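Local coordinates for protein putative glucoamylase (Bacteroides fragilis NCTC 9343, PDB 3EU8) that probably acts as an exported glucoamylase-like glycoside hydrolase, releasing glucose from starch-like glucans, at residues Y48-E53 against K385-I390; P59-S64 against P110-G115. All blocks are in the same frame, centred on the assembly; numbering follows the deposited sequence.

Contact 1. Residues Y48-E53 against K385-I390; sequences YHMDGE and KRYLAI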
ATOM      1  N   TYR A  48     -10.693  11.424   3.991  1.00 22.18           N
ATOM      2  CA  TYR A  48     -10.934  12.828   3.723  1.00 20.60           C
ATOM      3  C   TYR A  48     -12.144  12.974   2.785  1.00 21.17           C
ATOM      4  O   TYR A  48     -12.133  12.491   1.653  1.00 20.11           O
ATOM      5  CB  TYR A  48      -9.702  13.417   3.098  1.00 22.19           C
ATOM      6  CG  TYR A  48      -9.533  14.918   3.180  1.00 24.88           C
ATOM      7  CD1 TYR A  48      -9.561  15.577   4.399  1.00 31.95           C
ATOM      8  CD2 TYR A  48      -9.266  15.676   2.035  1.00 33.62           C
ATOM      9  CE1 TYR A  48      -9.370  16.953   4.470  1.00 33.49           C
ATOM     10  CE2 TYR A  48      -9.064  17.056   2.107  1.00 31.51           C
ATOM     11  CZ  TYR A  48      -9.108  17.682   3.328  1.00 32.70           C
ATOM     12  OH  TYR A  48      -8.922  19.051   3.433  1.00 32.10           O
ATOM     13  N   HIS A  49     -13.184  13.650   3.291  1.00 22.13           N
ATOM     14  CA  HIS A  49     -14.508  13.703   2.658  1.00 21.06           C
ATOM     15  C   HIS A  49     -14.838  15.102   2.190  1.00 21.57           C
ATOM     16  O   HIS A  49     -14.978  16.030   3.013  1.00 22.95           O
ATOM     17  CB  HIS A  49     -15.607  13.177   3.615  1.00 19.58           C
ATOM     18  CG  HIS A  49     -15.416  11.757   4.081  1.00 16.04           C
ATOM     19  ND1 HIS A  49     -16.231  11.179   5.035  1.00 18.63           N
ATOM     20  CD2 HIS A  49     -14.516  10.793   3.736  1.00 20.00           C
ATOM     21  CE1 HIS A  49     -15.850   9.928   5.248  1.00 17.16           C
ATOM     22  NE2 HIS A  49     -14.820   9.663   4.463  1.00 18.41           N
HETATM   23  N   MSE A  50     -14.935  15.289   0.861  1.00 23.14           N
HETATM   24  CA  MSE A  50     -15.197  16.638   0.313  1.00 23.82           C
HETATM   25  C   MSE A  50     -16.569  17.163   0.760  1.00 23.37           C
HETATM   26  O   MSE A  50     -16.796  18.366   0.815  1.00 22.44           O
HETATM   27  CB  MSE A  50     -15.141  16.660  -1.218  1.00 25.35           C
HETATM   28  CG  MSE A  50     -13.814  16.222  -1.841  1.00 25.24           C
HETATM   29 SE   MSE A  50     -12.257  17.080  -1.131  0.75 26.52          SE
HETATM   30  CE  MSE A  50     -12.404  18.621  -2.042  1.00 33.69           C
ATOM     31  N   ASP A  51     -17.473  16.251   1.082  1.00 22.78           N
ATOM     32  CA  ASP A  51     -18.794  16.611   1.623  1.00 23.26           C
ATOM     33  C   ASP A  51     -18.833  16.994   3.113  1.00 23.10           C
ATOM     34  O   ASP A  51     -19.859  17.448   3.575  1.00 23.28           O
ATOM     35  CB  ASP A  51     -19.746  15.449   1.389  1.00 24.05           C
ATOM     36  CG  ASP A  51     -19.197  14.135   1.908  1.00 26.60           C
ATOM     37  OD1 ASP A  51     -18.410  13.481   1.172  1.00 21.37           O
ATOM     38  OD2 ASP A  51     -19.551  13.760   3.057  1.00 25.36           O
ATOM     39  N   GLY A  52     -17.763  16.730   3.862  1.00 23.16           N
ATOM     40  CA  GLY A  52     -17.618  17.140   5.232  1.00 23.69           C
ATOM     41  C   GLY A  52     -18.278  16.287   6.287  1.00 23.57           C
ATOM     42  O   GLY A  52     -18.143  16.556   7.478  1.00 24.57           O
ATOM     43  N   GLU A  53     -18.972  15.250   5.862  1.00 24.38           N
ATOM     44  CA  GLU A  53     -19.683  14.348   6.769  1.00 23.86           C
ATOM     45  C   GLU A  53     -18.839  13.129   7.093  1.00 23.93           C
ATOM     46  O   GLU A  53     -18.347  12.454   6.202  1.00 25.10           O
ATOM     47  CB  GLU A  53     -21.017  13.929   6.141  1.00 27.68           C
ATOM     48  CG  GLU A  53     -21.979  13.159   7.034  1.00 34.52           C
ATOM     49  CD  GLU A  53     -23.334  12.932   6.331  1.00 49.82           C
ATOM     50  OE1 GLU A  53     -23.400  12.960   5.057  1.00 44.18           O
ATOM     51  OE2 GLU A  53     -24.335  12.723   7.061  1.00 54.54           O
ATOM     52  N   LYS A 385     -17.523  11.760  -3.022  1.00 19.75           N
ATOM     53  CA  LYS A 385     -16.411  12.647  -3.210  1.00 19.93           C
ATOM     54  C   LYS A 385     -15.509  12.482  -1.965  1.00 20.13           C
ATOM     55  O   LYS A 385     -15.421  13.358  -1.124  1.00 20.52           O
ATOM     56  CB  LYS A 385     -16.909  14.075  -3.415  1.00 19.92           C
ATOM     57  CG  LYS A 385     -17.730  14.255  -4.684  1.00 23.48           C
ATOM     58  CD  LYS A 385     -18.011  15.765  -4.974  1.00 28.32           C
ATOM     59  CE  LYS A 385     -19.000  15.960  -6.189  1.00 33.77           C
ATOM     60  NZ  LYS A 385     -18.320  15.944  -7.514  1.00 32.65           N
ATOM     61  N   ARG A 386     -14.913  11.295  -1.844  1.00 20.03           N
ATOM     62  CA  ARG A 386     -14.215  10.882  -0.640  1.00 20.41           C
ATOM     63  C   ARG A 386     -12.945  10.106  -1.022  1.00 21.03           C
ATOM     64  O   ARG A 386     -12.889   9.392  -2.045  1.00 22.49           O
ATOM     65  CB  ARG A 386     -15.117  10.004   0.269  1.00 19.61           C
ATOM     66  CG  ARG A 386     -16.389  10.657   0.637  1.00 14.47           C
ATOM     67  CD  ARG A 386     -17.300   9.827   1.493  1.00 18.17           C
ATOM     68  NE  ARG A 386     -18.257  10.674   2.210  1.00 17.67           N
ATOM     69  CZ  ARG A 386     -19.115  10.228   3.135  1.00 22.93           C
ATOM     70  NH1 ARG A 386     -19.159   8.955   3.470  1.00 20.11           N
ATOM     71  NH2 ARG A 386     -19.926  11.058   3.739  1.00 21.57           N
ATOM     72  N   TYR A 387     -11.949  10.225  -0.154  1.00 23.14           N
ATOM     73  CA  TYR A 387     -10.625   9.663  -0.364  1.00 20.84           C
ATOM     74  C   TYR A 387     -10.199   8.866   0.865  1.00 21.21           C
ATOM     75  O   TYR A 387     -10.627   9.159   1.999  1.00 20.30           O
ATOM     76  CB  TYR A 387      -9.635  10.809  -0.542  1.00 20.57           C
ATOM     77  CG  TYR A 387      -9.796  11.659  -1.785  1.00 16.67           C
ATOM     78  CD1 TYR A 387      -9.485  11.143  -3.029  1.00 18.81           C
ATOM     79  CD2 TYR A 387     -10.200  12.992  -1.711  1.00 19.81           C
ATOM     80  CE1 TYR A 387      -9.618  11.916  -4.191  1.00 18.44           C
ATOM     81  CE2 TYR A 387     -10.317  13.794  -2.870  1.00 18.86           C
ATOM     82  CZ  TYR A 387     -10.012  13.254  -4.108  1.00 19.54           C
ATOM     83  OH  TYR A 387     -10.098  13.994  -5.296  1.00 18.07           O
ATOM     84  N   LEU A 388      -9.345   7.867   0.636  1.00 20.08           N
ATOM     85  CA  LEU A 388      -8.641   7.122   1.716  1.00 20.78           C
ATOM     86  C   LEU A 388      -7.165   7.079   1.359  1.00 22.68           C
ATOM     87  O   LEU A 388      -6.819   6.798   0.191  1.00 20.90           O
ATOM     88  CB  LEU A 388      -9.171   5.663   1.839  1.00 21.21           C
ATOM     89  CG  LEU A 388     -10.623   5.403   2.268  1.00 19.20           C
ATOM     90  CD1 LEU A 388     -10.956   3.920   2.144  1.00 20.75           C
ATOM     91  CD2 LEU A 388     -10.900   5.891   3.675  1.00 15.18           C
ATOM     92  N   ALA A 389      -6.302   7.363   2.349  1.00 24.96           N
ATOM     93  CA  ALA A 389      -4.825   7.321   2.200  1.00 20.61           C
ATOM     94  C   ALA A 389      -4.347   6.046   1.561  1.00 21.92           C
ATOM     95  O   ALA A 389      -3.482   6.083   0.672  1.00 22.16           O
ATOM     96  CB  ALA A 389      -4.115   7.514   3.577  1.00 20.27           C
ATOM     97  N   ILE A 390      -4.913   4.911   1.998  1.00 21.38           N
ATOM     98  CA  ILE A 390      -4.405   3.610   1.573  1.00 21.84           C
ATOM     99  C   ILE A 390      -4.778   3.237   0.158  1.00 21.41           C
ATOM    100  O   ILE A 390      -4.150   2.344  -0.436  1.00 24.74           O
ATOM    101  CB  ILE A 390      -4.821   2.456   2.569  1.00 23.42           C
ATOM    102  CG1 ILE A 390      -6.352   2.270   2.644  1.00 21.94           C
ATOM    103  CG2 ILE A 390      -4.154   2.672   3.950  1.00 23.11           C
ATOM    104  CD1 ILE A 390      -6.797   1.071   3.557  1.00 27.49           C
TER
HETATM  105  O   HOH W   1     -19.480  12.723  -1.080  1.00 17.40           O
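Arg386 and Asp51 carry the charged part of this contact, in a side-on salt bridge with one nitrogen to each carboxylate oxygen. Arg386 NE donates to Asp51 OD1 at 3.0 Å. Arg386 NH2 donates to Asp51 OD2 at 2.8 Å; both bonds are nearly straight and use the syn sides of the oxygens. Asp51 CG sits between its own backbone N and carbonyl carbon (chi1 52°), which turns the carboxylate to the guanidinium edge. OD2 also accepts from Glu53 N, closing an Asx turn, and the two donors come from opposite faces of the carboxylate. A water joins OD1 to Lys385 N.

While the carboxylate meets its edge, the guanidinium lays one face on the His49 ring, planes 9° and centres 4.0 Å apart, and Arg386 CD makes a CH-pi contact over the same ring. Hydrogen bonds at both nitrogens fix the ring's rotation: His49 ND1 donates to Glu53 O at 2.7 Å, in the ring plane, and NE2 is hydrogen-bonded to Tyr317 OH.

The selenium of Met50 (selenomethionine) meets the edge of the Tyr387 ring at CE2, 4.2 Å away, a Met-aromatic contact.

Backbone bonds pair Tyr48 with Tyr387 in both directions, and Met50 N donates to Lys385 O. Together they form a short two-stranded antiparallel ribbon, with a type I turn, His49 to Gly52, leaving one strand; it joins an early part of the chain to the start of helix 389-404, in a mainly helical protein of the six-hairpin glycosidase clan.

Contact 2. Residues P59-S64 against P110-G115; sequences PEIVTS and PHWWNG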
ATOM      1  N   PRO A  59     -11.406  13.097   9.973  1.00 20.96           N
ATOM      2  CA  PRO A  59     -10.239  13.318   9.170  1.00 19.83           C
ATOM      3  C   PRO A  59      -8.972  13.622   9.987  1.00 21.50           C
ATOM      4  O   PRO A  59      -7.897  13.593   9.434  1.00 23.73           O
ATOM      5  CB  PRO A  59     -10.652  14.489   8.282  1.00 18.70           C
ATOM      6  CG  PRO A  59     -11.504  15.298   9.193  1.00 21.22           C
ATOM      7  CD  PRO A  59     -12.282  14.288   9.989  1.00 22.69           C
ATOM      8  N   GLU A  60      -9.078  13.847  11.296  1.00 22.81           N
ATOM      9  CA  GLU A  60      -7.912  14.121  12.134  1.00 24.17           C
ATOM     10  C   GLU A  60      -7.115  12.837  12.488  1.00 23.72           C
ATOM     11  O   GLU A  60      -5.987  12.915  12.991  1.00 23.11           O
ATOM     12  CB  GLU A  60      -8.332  14.912  13.420  1.00 24.23           C
ATOM     13  CG  GLU A  60      -9.059  14.120  14.518  1.00 24.05           C
ATOM     14  CD  GLU A  60     -10.513  13.840  14.229  1.00 29.89           C
ATOM     15  OE1 GLU A  60     -11.064  14.367  13.218  1.00 26.06           O
ATOM     16  OE2 GLU A  60     -11.122  13.114  15.045  1.00 29.13           O
ATOM     17  N   ILE A  61      -7.736  11.669  12.268  1.00 23.15           N
ATOM     18  CA  ILE A  61      -7.076  10.365  12.459  1.00 23.13           C
ATOM     19  C   ILE A  61      -6.050  10.085  11.340  1.00 22.44           C
ATOM     20  O   ILE A  61      -6.366  10.215  10.155  1.00 21.53           O
ATOM     21  CB  ILE A  61      -8.117   9.223  12.551  1.00 22.02           C
ATOM     22  CG1 ILE A  61      -9.140   9.547  13.658  1.00 24.10           C
ATOM     23  CG2 ILE A  61      -7.446   7.825  12.746  1.00 15.84           C
ATOM     24  CD1 ILE A  61      -8.570   9.959  15.027  1.00 18.72           C
ATOM     25  N   VAL A  62      -4.818   9.736  11.730  1.00 20.62           N
ATOM     26  CA  VAL A  62      -3.756   9.533  10.792  1.00 18.97           C
ATOM     27  C   VAL A  62      -3.395   8.050  10.851  1.00 21.97           C
ATOM     28  O   VAL A  62      -3.482   7.408  11.885  1.00 19.87           O
ATOM     29  CB  VAL A  62      -2.541  10.504  10.989  1.00 21.61           C
ATOM     30  CG1 VAL A  62      -2.917  11.992  10.598  1.00 16.34           C
ATOM     31  CG2 VAL A  62      -1.958  10.469  12.430  1.00 18.53           C
ATOM     32  N   THR A  63      -2.999   7.526   9.715  1.00 21.49           N
ATOM     33  CA  THR A  63      -2.732   6.098   9.548  1.00 23.83           C
ATOM     34  C   THR A  63      -1.255   5.889   9.350  1.00 22.70           C
ATOM     35  O   THR A  63      -0.619   6.582   8.533  1.00 22.52           O
ATOM     36  CB  THR A  63      -3.510   5.506   8.343  1.00 23.01           C
ATOM     37  OG1 THR A  63      -3.036   4.169   8.056  1.00 34.75           O
ATOM     38  CG2 THR A  63      -3.345   6.363   7.135  1.00 20.82           C
ATOM     39  N   SER A  64      -0.699   4.934  10.084  1.00 24.98           N
ATOM     40  CA  SER A  64       0.728   4.593   9.942  1.00 25.54           C
ATOM     41  C   SER A  64       1.098   4.019   8.542  1.00 23.79           C
ATOM     42  O   SER A  64       1.996   4.529   7.865  1.00 24.17           O
ATOM     43  CB  SER A  64       1.144   3.644  11.085  1.00 24.15           C
ATOM     44  OG  SER A  64       0.278   2.519  11.197  1.00 25.47           O
ATOM     45  N   PRO A 110       1.046   1.857  16.079  1.00 21.76           N
ATOM     46  CA  PRO A 110      -0.345   1.486  15.954  1.00 22.78           C
ATOM     47  C   PRO A 110      -0.864   1.718  14.534  1.00 22.66           C
ATOM     48  O   PRO A 110      -0.242   2.429  13.767  1.00 22.86           O
ATOM     49  CB  PRO A 110      -1.039   2.460  16.898  1.00 23.07           C
ATOM     50  CG  PRO A 110      -0.128   3.701  16.876  1.00 23.56           C
ATOM     51  CD  PRO A 110       1.219   3.124  16.842  1.00 22.48           C
ATOM     52  N   HIS A 111      -1.996   1.119  14.198  1.00 22.37           N
ATOM     53  CA  HIS A 111      -2.656   1.421  12.926  1.00 21.35           C
ATOM     54  C   HIS A 111      -2.987   2.916  12.824  1.00 19.58           C
ATOM     55  O   HIS A 111      -2.606   3.580  11.840  1.00 20.33           O
ATOM     56  CB  HIS A 111      -3.899   0.556  12.770  1.00 21.04           C
ATOM     57  CG  HIS A 111      -4.523   0.599  11.403  1.00 21.88           C
ATOM     58  ND1 HIS A 111      -5.442  -0.343  10.990  1.00 24.78           N
ATOM     59  CD2 HIS A 111      -4.323   1.421  10.337  1.00 24.80           C
ATOM     60  CE1 HIS A 111      -5.811  -0.080   9.748  1.00 29.74           C
ATOM     61  NE2 HIS A 111      -5.151   0.986   9.326  1.00 20.62           N
ATOM     62  N   TRP A 112      -3.624   3.459  13.859  1.00 20.58           N
ATOM     63  CA  TRP A 112      -4.063   4.853  13.870  1.00 22.49           C
ATOM     64  C   TRP A 112      -3.614   5.612  15.088  1.00 22.26           C
ATOM     65  O   TRP A 112      -3.472   5.036  16.184  1.00 22.96           O
ATOM     66  CB  TRP A 112      -5.608   4.935  13.809  1.00 21.06           C
ATOM     67  CG  TRP A 112      -6.206   4.353  12.543  1.00 27.63           C
ATOM     68  CD1 TRP A 112      -6.110   4.872  11.300  1.00 27.48           C
ATOM     69  CD2 TRP A 112      -6.982   3.155  12.415  1.00 37.12           C
ATOM     70  NE1 TRP A 112      -6.772   4.097  10.410  1.00 26.11           N
ATOM     71  CE2 TRP A 112      -7.321   3.029  11.055  1.00 40.02           C
ATOM     72  CE3 TRP A 112      -7.407   2.159  13.311  1.00 46.24           C
ATOM     73  CZ2 TRP A 112      -8.078   1.931  10.546  1.00 49.46           C
ATOM     74  CZ3 TRP A 112      -8.154   1.039  12.794  1.00 42.68           C
ATOM     75  CH2 TRP A 112      -8.485   0.952  11.439  1.00 43.27           C
ATOM     76  N   TRP A 113      -3.388   6.905  14.888  1.00 21.57           N
ATOM     77  CA  TRP A 113      -3.313   7.893  15.967  1.00 23.62           C
ATOM     78  C   TRP A 113      -4.286   9.021  15.620  1.00 22.85           C
ATOM     79  O   TRP A 113      -4.652   9.202  14.461  1.00 21.21           O
ATOM     80  CB  TRP A 113      -1.963   8.622  16.079  1.00 21.78           C
ATOM     81  CG  TRP A 113      -0.722   7.831  16.221  1.00 23.61           C
ATOM     82  CD1 TRP A 113      -0.113   7.477  17.377  1.00 24.18           C
ATOM     83  CD2 TRP A 113       0.124   7.371  15.156  1.00 23.58           C
ATOM     84  NE1 TRP A 113       1.043   6.769  17.103  1.00 22.50           N
ATOM     85  CE2 TRP A 113       1.222   6.714  15.748  1.00 27.69           C
ATOM     86  CE3 TRP A 113       0.041   7.421  13.757  1.00 24.79           C
ATOM     87  CZ2 TRP A 113       2.256   6.140  14.986  1.00 27.02           C
ATOM     88  CZ3 TRP A 113       1.061   6.861  12.999  1.00 26.77           C
ATOM     89  CH2 TRP A 113       2.157   6.218  13.622  1.00 25.37           C
ATOM     90  N   ASN A 114      -4.682   9.750  16.651  1.00 21.16           N
ATOM     91  CA  ASN A 114      -5.192  11.080  16.500  1.00 22.27           C
ATOM     92  C   ASN A 114      -3.989  11.981  16.237  1.00 20.65           C
ATOM     93  O   ASN A 114      -3.069  12.067  17.044  1.00 20.86           O
ATOM     94  CB  ASN A 114      -5.957  11.503  17.754  1.00 20.26           C
ATOM     95  CG  ASN A 114      -6.649  12.842  17.588  1.00 24.89           C
ATOM     96  OD1 ASN A 114      -6.196  13.705  16.837  1.00 27.74           O
ATOM     97  ND2 ASN A 114      -7.733  13.033  18.320  1.00 25.25           N
ATOM     98  N   GLY A 115      -3.979  12.585  15.052  1.00 21.34           N
ATOM     99  CA  GLY A 115      -2.869  13.429  14.620  1.00 22.63           C
ATOM    100  C   GLY A 115      -2.630  14.610  15.531  1.00 22.50           C
ATOM    101  O   GLY A 115      -1.502  15.074  15.646  1.00 23.41           O
TER
HETATM  102  O   HOH W   2      -5.322   2.762   7.025  1.00 22.02           O
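The edge of the His111 ring faces Thr63 OG1 across the contact, in the ring plane, and a water at the same edge bridges this hydroxyl to His111 NE2. Over a face of the Trp112 indole lies its sequence neighbour, His111 CG standing 3.5 Å above the Trp112 plane, over its centre. The Trp113 indole has Pro110 CG over the rim of one face, while Phe98 meets the tryptophan edge-to-face.

Trp112 and Trp113 belong to a two-stranded antiparallel sheet of 61-63 and 112-114. Val62 and Trp113 are its hydrogen-bonded pair: Val62 N donates to Trp113 O at 2.8 Å, and Trp113 N returns a bond to Val62 O. Gly115 N to Glu60 O and Ser64 N to His111 O extend the ladder at its two ends.

On one face Ile61 CG2, held anti to its own backbone N, comes within 3.5 Å of Trp112 CD1. Trp112 NE1 is hydrogen-bonded to Glu46 OE1, whose backbone also bonds Ile61. On the other, Val62 CG2 approaches Trp113 CE3 at 3.9 Å, and the indole continues along the strand until Trp113 CZ3 meets Ser64 CB at 3.7 Å; its NE1 is taken by Asp103 O.

Thr63 stands at the N-cap of helix 64-79, its OG1 in a weak bond with Gly66 N; strand 61-63 thus passes directly into the helix. In the helix's first residue, Ser64 OG turns back across the contact and donates to Pro110 O at 2.6 Å.

In the fold
Both contacts are short antiparallel pairings in a largely helical chain, and in each a strand leads directly into a helix: 386-388 into 389-404 in contact 1, 61-63 into 64-79 in contact 2. Contact 2 is largely buried, and joins its strands through aromatic and aliphatic packing and backbone bonds. Contact 1 lies nearer the surface and adds an ion pair at its exposed turn. Strands 47-49 and 61-63 follow each other in the chain, and the contacts, with centres about 15 Å apart, touch where Ala389 CB packs 3.8 Å from Thr63 CG2. Glu46 ties them further, through backbone bonds to Ala389 and Ile61.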